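Local coordinates for YbbR family protein (Desulfitobacterium hafniense, PDB 3LYW), which is of unknown function but is one all-beta piece of a longer YbbR family protein, at residues V29-Y34 and I69-I74; F44-L49 and K62-P67. All coordinates share one frame; numbering follows the deposited sequence.

In the fold
Both contacts are antiparallel strand pairs of one small all-beta domain without helices, and their centres lie 12 Å apart. Interaction 1 joins strand 26-33 to the start of strand 69-85; interaction 2 joins strands 44-48 and 55-63, which form a hairpin. Along the chain the order is 29-34, 44-49, 62-67, 69-74, with the hairpin contact bracketed by the two segments of interaction 1. Strands 55-63 and 69-85 are neighbours in the shared mixed sheet, and Val63 meets Val29, Ile71 and Ile74 through its methyls, while Ile71 also approaches Ile66. Apolar packing thus ties the outlying pair 29-34/69-74 to the more central hairpin.

Interaction 1 of 2, residues V29-Y34 and I69-I74; sequences VKTEGY and IKIVEI
Val29 and Ile71 meet on the apolar face of an antiparallel strand pair interrupted by a classic beta bulge, in which Val72 and Glu73 both lie opposite Lys30. Lys30 O takes a bond from Val72 N (2.9 Å) and a weak one from Glu73 N; Lys30 N returns one to Glu73 O. Beyond the bulge, Glu32 and Lys70 exchange a pair of backbone bonds. Packing is tight on the Val29-Thr31-Ile71 face: with CG1 turned anti to the backbone N (chi1 179°), Val29 directs this methyl to within 3.5 Å of Ile71 CG2, and the two side chains cross at about a right angle. Thr31 lays CB and CG2 against Ile69 CG2, while its OG1 bonds to Pro3 O. The other face is looser and solvent-exposed. There the extended chains of Lys30 and Glu73 run side by side, and Lys30 NZ makes a salt bridge to Glu73 OE2 at 3.1 Å. A lysine in place of Glu73 would probably leave Lys30 without its anionic mate and set two positive ends next to each other. Val72, displaced by the bulge, rests CG2 3.7 Å from Lys30 CB.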
loop_
_atom_site.group_PDB
_atom_site.type_symbol
_atom_site.label_atom_id
_atom_site.label_comp_id
_atom_site.label_asym_id
_atom_site.label_seq_id
_atom_site.Cartn_x
_atom_site.Cartn_y
_atom_site.Cartn_z
ATOM N N VAL A 29 5.353 -3.642 -7.708
ATOM C CA VAL A 29 6.348 -2.588 -7.597
ATOM C C VAL A 29 7.631 -2.890 -8.361
ATOM O O VAL A 29 8.216 -3.955 -8.210
ATOM C CB VAL A 29 6.707 -2.344 -6.108
ATOM C CG1 VAL A 29 7.759 -1.251 -5.987
ATOM C CG2 VAL A 29 5.452 -1.964 -5.320
ATOM N N LYS A 30 8.049 -1.942 -9.193
ATOM C CA LYS A 30 9.286 -2.064 -9.949
ATOM C C LYS A 30 10.300 -1.283 -9.144
ATOM O O LYS A 30 9.989 -0.217 -8.595
ATOM C CB LYS A 30 9.142 -1.460 -11.345
ATOM C CG LYS A 30 8.238 -2.263 -12.260
ATOM C CD LYS A 30 8.286 -1.737 -13.678
ATOM C CE LYS A 30 7.347 -2.507 -14.592
ATOM N NZ LYS A 30 7.285 -1.887 -15.949
ATOM N N THR A 31 11.520 -1.800 -9.083
ATOM C CA THR A 31 12.550 -1.169 -8.278
ATOM C C THR A 31 13.911 -1.132 -8.943
ATOM O O THR A 31 14.142 -1.799 -9.956
ATOM C CB THR A 31 12.728 -1.942 -6.968
ATOM O OG1 THR A 31 13.331 -3.208 -7.258
ATOM C CG2 THR A 31 11.396 -2.198 -6.310
ATOM N N GLU A 32 14.812 -0.361 -8.340
ATOM C CA GLU A 32 16.176 -0.272 -8.827
ATOM C C GLU A 32 17.091 -0.434 -7.625
ATOM O O GLU A 32 16.924 0.251 -6.613
ATOM C CB GLU A 32 16.427 1.070 -9.524
ATOM C CG GLU A 32 15.469 1.324 -10.678
ATOM C CD GLU A 32 16.009 2.300 -11.708
ATOM O OE1 GLU A 32 16.525 3.366 -11.315
ATOM O OE2 GLU A 32 15.903 1.999 -12.916
ATOM N N GLY A 33 18.041 -1.358 -7.739
ATOM C CA GLY A 33 18.962 -1.608 -6.650
ATOM C C GLY A 33 19.043 -3.090 -6.356
ATOM O O GLY A 33 18.439 -3.900 -7.066
ATOM N N TYR A 34 19.787 -3.449 -5.314
ATOM C CA TYR A 34 19.946 -4.847 -4.931
ATOM C C TYR A 34 19.745 -5.035 -3.431
ATOM O O TYR A 34 20.054 -4.146 -2.638
ATOM C CB TYR A 34 21.325 -5.362 -5.346
ATOM C CG TYR A 34 21.580 -6.803 -4.968
ATOM C CD1 TYR A 34 20.756 -7.819 -5.433
ATOM C CD2 TYR A 34 22.646 -7.148 -4.149
ATOM C CE1 TYR A 34 20.984 -9.138 -5.091
ATOM C CE2 TYR A 34 22.883 -8.465 -3.802
ATOM C CZ TYR A 34 22.049 -9.456 -4.275
ATOM O OH TYR A 34 22.282 -10.768 -3.932
ATOM N N ILE A 69 16.946 -0.047 -1.756
ATOM C CA ILE A 69 16.011 -0.183 -2.862
ATOM C C ILE A 69 15.252 1.110 -3.112
ATOM O O ILE A 69 14.750 1.739 -2.185
ATOM C CB ILE A 69 14.985 -1.293 -2.585
ATOM C CG1 ILE A 69 15.676 -2.656 -2.580
ATOM C CG2 ILE A 69 13.883 -1.235 -3.615
ATOM C CD1 ILE A 69 16.217 -3.067 -3.929
ATOM N N LYS A 70 15.168 1.493 -4.377
ATOM C CA LYS A 70 14.439 2.688 -4.765
ATOM C C LYS A 70 13.239 2.253 -5.595
ATOM O O LYS A 70 13.393 1.500 -6.561
ATOM C CB LYS A 70 15.344 3.612 -5.574
ATOM C CG LYS A 70 16.555 4.082 -4.796
ATOM C CD LYS A 70 17.449 5.010 -5.612
ATOM C CE LYS A 70 18.716 5.355 -4.832
ATOM N NZ LYS A 70 18.380 5.894 -3.485
ATOM N N ILE A 71 12.056 2.722 -5.206
ATOM C CA ILE A 71 10.816 2.378 -5.897
ATOM C C ILE A 71 10.681 3.267 -7.129
ATOM O O ILE A 71 10.693 4.496 -7.030
ATOM C CB ILE A 71 9.601 2.610 -4.993
ATOM C CG1 ILE A 71 9.787 1.863 -3.669
ATOM C CG2 ILE A 71 8.326 2.199 -5.724
ATOM C CD1 ILE A 71 10.047 0.390 -3.801
ATOM N N VAL A 72 10.568 2.653 -8.298
ATOM C CA VAL A 72 10.448 3.437 -9.523
ATOM C C VAL A 72 9.059 3.391 -10.158
ATOM O O VAL A 72 8.715 4.236 -10.981
ATOM C CB VAL A 72 11.488 2.982 -10.569
ATOM C CG1 VAL A 72 12.886 3.149 -10.010
ATOM C CG2 VAL A 72 11.244 1.546 -10.953
ATOM N N GLU A 73 8.257 2.401 -9.792
ATOM C CA GLU A 73 6.919 2.291 -10.361
ATOM C C GLU A 73 6.007 1.502 -9.434
ATOM O O GLU A 73 6.416 0.495 -8.874
ATOM C CB GLU A 73 7.005 1.593 -11.716
ATOM C CG GLU A 73 5.709 1.454 -12.463
ATOM C CD GLU A 73 5.922 0.861 -13.843
ATOM O OE1 GLU A 73 6.527 1.539 -14.703
ATOM O OE2 GLU A 73 5.496 -0.289 -14.064
ATOM N N ILE A 74 4.772 1.969 -9.279
ATOM C CA ILE A 74 3.803 1.304 -8.417
ATOM C C ILE A 74 2.457 1.150 -9.116
ATOM O O ILE A 74 1.873 2.129 -9.581
ATOM C CB ILE A 74 3.602 2.071 -7.097
ATOM C CG1 ILE A 74 4.950 2.354 -6.433
ATOM C CG2 ILE A 74 2.694 1.288 -6.159
ATOM C CD1 ILE A 74 4.898 3.447 -5.388
#

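Interaction 2 of 2, residues F44-L49 and K62-P67; sequences FAYVDL and KVEPIP
Tyr46 and Lys62 form an antiparallel hydrogen-bonded pair, with Tyr46 N 2.8 Å from Lys62 O and Lys62 N 2.9 Å from Tyr46 O, followed by the non-hydrogen-bonded pair Ala45-Val63, and past it Glu64 N gives a nearly straight bond to Phe44 O (171° at the hydrogen). Lys62 CB lies over one face of the Tyr46 ring, in a CH-pi contact 3.7 Å from the ring centroid and displaced toward the rim on the CZ side; the chain then passes outward, with Lys62 CD beyond the rim, 3.4 Å from Tyr46 CE1. The tyrosine can meet the lysine this way because CG stands between the backbone N and the carbonyl carbon (chi1 69°), which raises the ring beside the neighbouring strand. A water links Tyr46 OH to Val63 O, donating to the carbonyl and fastening the phenol end to the partner backbone. The extended Lys62 chain carries NZ on to a second water, 2.8 Å away, which in turn donates to Asp48 OD2; the opposite charges are thus bridged by solvent rather than paired directly. Asp48 OD1 is held by Ser50 OG. At the other end, Glu64 runs alongside Phe44, its CG close to Phe44 O. Glu64 OE1 receives a weak, bent bond from Phe44 N and lies at the edge of the phenyl ring, whose plane is turned 81° from the carboxylate. The contact belongs to the hairpin of strands 44-48 and 55-63. Strand 4-12 bonds in parallel to 44-48 along its other edge and touches Phe44, Ala45 and Val47, while strand 69-85 packs Val79 and Leu81 on Val47 and Ile74 on Val63.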
loop_
_atom_site.group_PDB
_atom_site.type_symbol
_atom_site.label_atom_id
_atom_site.label_comp_id
_atom_site.label_asym_id
_atom_site.label_seq_id
_atom_site.Cartn_x
_atom_site.Cartn_y
_atom_site.Cartn_z
ATOM N N PHE A 44 5.403 -4.249 2.703
ATOM C CA PHE A 44 4.030 -3.875 2.388
ATOM C C PHE A 44 3.888 -2.531 1.695
ATOM O O PHE A 44 4.752 -1.651 1.802
ATOM C CB PHE A 44 3.196 -3.830 3.675
ATOM C CG PHE A 44 3.175 -5.116 4.443
ATOM C CD1 PHE A 44 2.457 -6.209 3.980
ATOM C CD2 PHE A 44 3.882 -5.235 5.630
ATOM C CE1 PHE A 44 2.420 -7.399 4.706
ATOM C CE2 PHE A 44 3.854 -6.418 6.363
ATOM C CZ PHE A 44 3.132 -7.503 5.895
ATOM N N ALA A 45 2.784 -2.396 0.978
ATOM C CA ALA A 45 2.443 -1.161 0.301
ATOM C C ALA A 45 1.362 -0.663 1.243
ATOM O O ALA A 45 0.778 -1.458 1.978
ATOM C CB ALA A 45 1.856 -1.449 -1.073
ATOM N N TYR A 46 1.072 0.629 1.238
ATOM C CA TYR A 46 0.041 1.112 2.142
ATOM C C TYR A 46 -0.738 2.300 1.617
ATOM O O TYR A 46 -0.304 2.985 0.689
ATOM C CB TYR A 46 0.670 1.488 3.493
ATOM C CG TYR A 46 1.561 2.711 3.446
ATOM C CD1 TYR A 46 1.034 3.997 3.574
ATOM C CD2 TYR A 46 2.928 2.581 3.238
ATOM C CE1 TYR A 46 1.854 5.121 3.491
ATOM C CE2 TYR A 46 3.754 3.693 3.159
ATOM C CZ TYR A 46 3.213 4.955 3.284
ATOM O OH TYR A 46 4.029 6.047 3.194
ATOM N N VAL A 47 -1.914 2.498 2.204
ATOM C CA VAL A 47 -2.752 3.643 1.914
ATOM C C VAL A 47 -2.947 4.290 3.281
ATOM O O VAL A 47 -3.093 3.600 4.290
ATOM C CB VAL A 47 -4.109 3.247 1.303
ATOM C CG1 VAL A 47 -3.900 2.793 -0.120
ATOM C CG2 VAL A 47 -4.775 2.133 2.131
ATOM N N ASP A 48 -2.916 5.616 3.312
ATOM C CA ASP A 48 -3.058 6.351 4.561
ATOM C C ASP A 48 -4.456 6.958 4.631
ATOM O O ASP A 48 -4.767 7.908 3.913
ATOM C CB ASP A 48 -1.993 7.453 4.623
ATOM C CG ASP A 48 -1.859 8.057 6.004
ATOM O OD1 ASP A 48 -2.700 7.745 6.875
ATOM O OD2 ASP A 48 -0.914 8.843 6.219
ATOM N N LEU A 49 -5.294 6.410 5.507
ATOM C CA LEU A 49 -6.670 6.882 5.662
ATOM C C LEU A 49 -6.812 7.981 6.702
ATOM O O LEU A 49 -7.916 8.313 7.119
ATOM C CB LEU A 49 -7.586 5.709 6.040
ATOM C CG LEU A 49 -8.088 4.836 4.880
ATOM C CD1 LEU A 49 -6.950 4.491 3.964
ATOM C CD2 LEU A 49 -8.728 3.554 5.428
ATOM N N LYS A 62 1.402 3.868 -1.548
ATOM C CA LYS A 62 2.785 4.167 -1.218
ATOM C C LYS A 62 3.473 2.880 -0.784
ATOM O O LYS A 62 2.808 1.890 -0.505
ATOM C CB LYS A 62 2.819 5.190 -0.084
ATOM C CG LYS A 62 2.058 6.475 -0.410
ATOM C CD LYS A 62 1.716 7.247 0.854
ATOM C CE LYS A 62 0.857 8.463 0.544
ATOM N NZ LYS A 62 0.247 9.053 1.773
ATOM N N VAL A 63 4.798 2.893 -0.709
ATOM C CA VAL A 63 5.535 1.705 -0.302
ATOM C C VAL A 63 6.395 1.960 0.923
ATOM O O VAL A 63 7.065 2.982 1.022
ATOM C CB VAL A 63 6.427 1.182 -1.449
ATOM C CG1 VAL A 63 7.240 -0.004 -0.979
ATOM C CG2 VAL A 63 5.562 0.792 -2.631
ATOM N N GLU A 64 6.376 1.024 1.864
ATOM C CA GLU A 64 7.189 1.192 3.063
ATOM C C GLU A 64 8.646 1.183 2.605
ATOM O O GLU A 64 9.003 0.451 1.686
ATOM C CB GLU A 64 6.939 0.049 4.049
ATOM C CG GLU A 64 5.468 -0.198 4.330
ATOM C CD GLU A 64 5.249 -1.253 5.400
ATOM O OE1 GLU A 64 5.917 -2.307 5.335
ATOM O OE2 GLU A 64 4.403 -1.034 6.297
ATOM N N PRO A 65 9.497 2.021 3.222
ATOM C CA PRO A 65 10.920 2.094 2.863
ATOM C C PRO A 65 11.605 0.721 2.871
ATOM O O PRO A 65 11.404 -0.073 3.786
ATOM C CB PRO A 65 11.492 3.027 3.926
ATOM C CG PRO A 65 10.357 3.971 4.177
ATOM C CD PRO A 65 9.160 3.034 4.238
ATOM N N ILE A 66 12.398 0.449 1.840
ATOM C CA ILE A 66 13.135 -0.811 1.734
ATOM C C ILE A 66 14.615 -0.485 1.598
ATOM O O ILE A 66 15.011 0.210 0.671
ATOM C CB ILE A 66 12.724 -1.610 0.484
ATOM C CG1 ILE A 66 11.227 -1.905 0.516
ATOM C CG2 ILE A 66 13.510 -2.907 0.417
ATOM C CD1 ILE A 66 10.716 -2.538 -0.768
ATOM N N PRO A 67 15.452 -0.990 2.514
ATOM C CA PRO A 67 16.890 -0.712 2.439
ATOM C C PRO A 67 17.533 -1.039 1.089
ATOM O O PRO A 67 17.283 -2.085 0.493
ATOM C CB PRO A 67 17.462 -1.562 3.571
ATOM C CG PRO A 67 16.347 -1.563 4.576
ATOM C CD PRO A 67 15.133 -1.789 3.708
HETATM O O HOH W 1 6.528 5.736 2.045
HETATM O O HOH W 2 1.009 8.864 4.430
#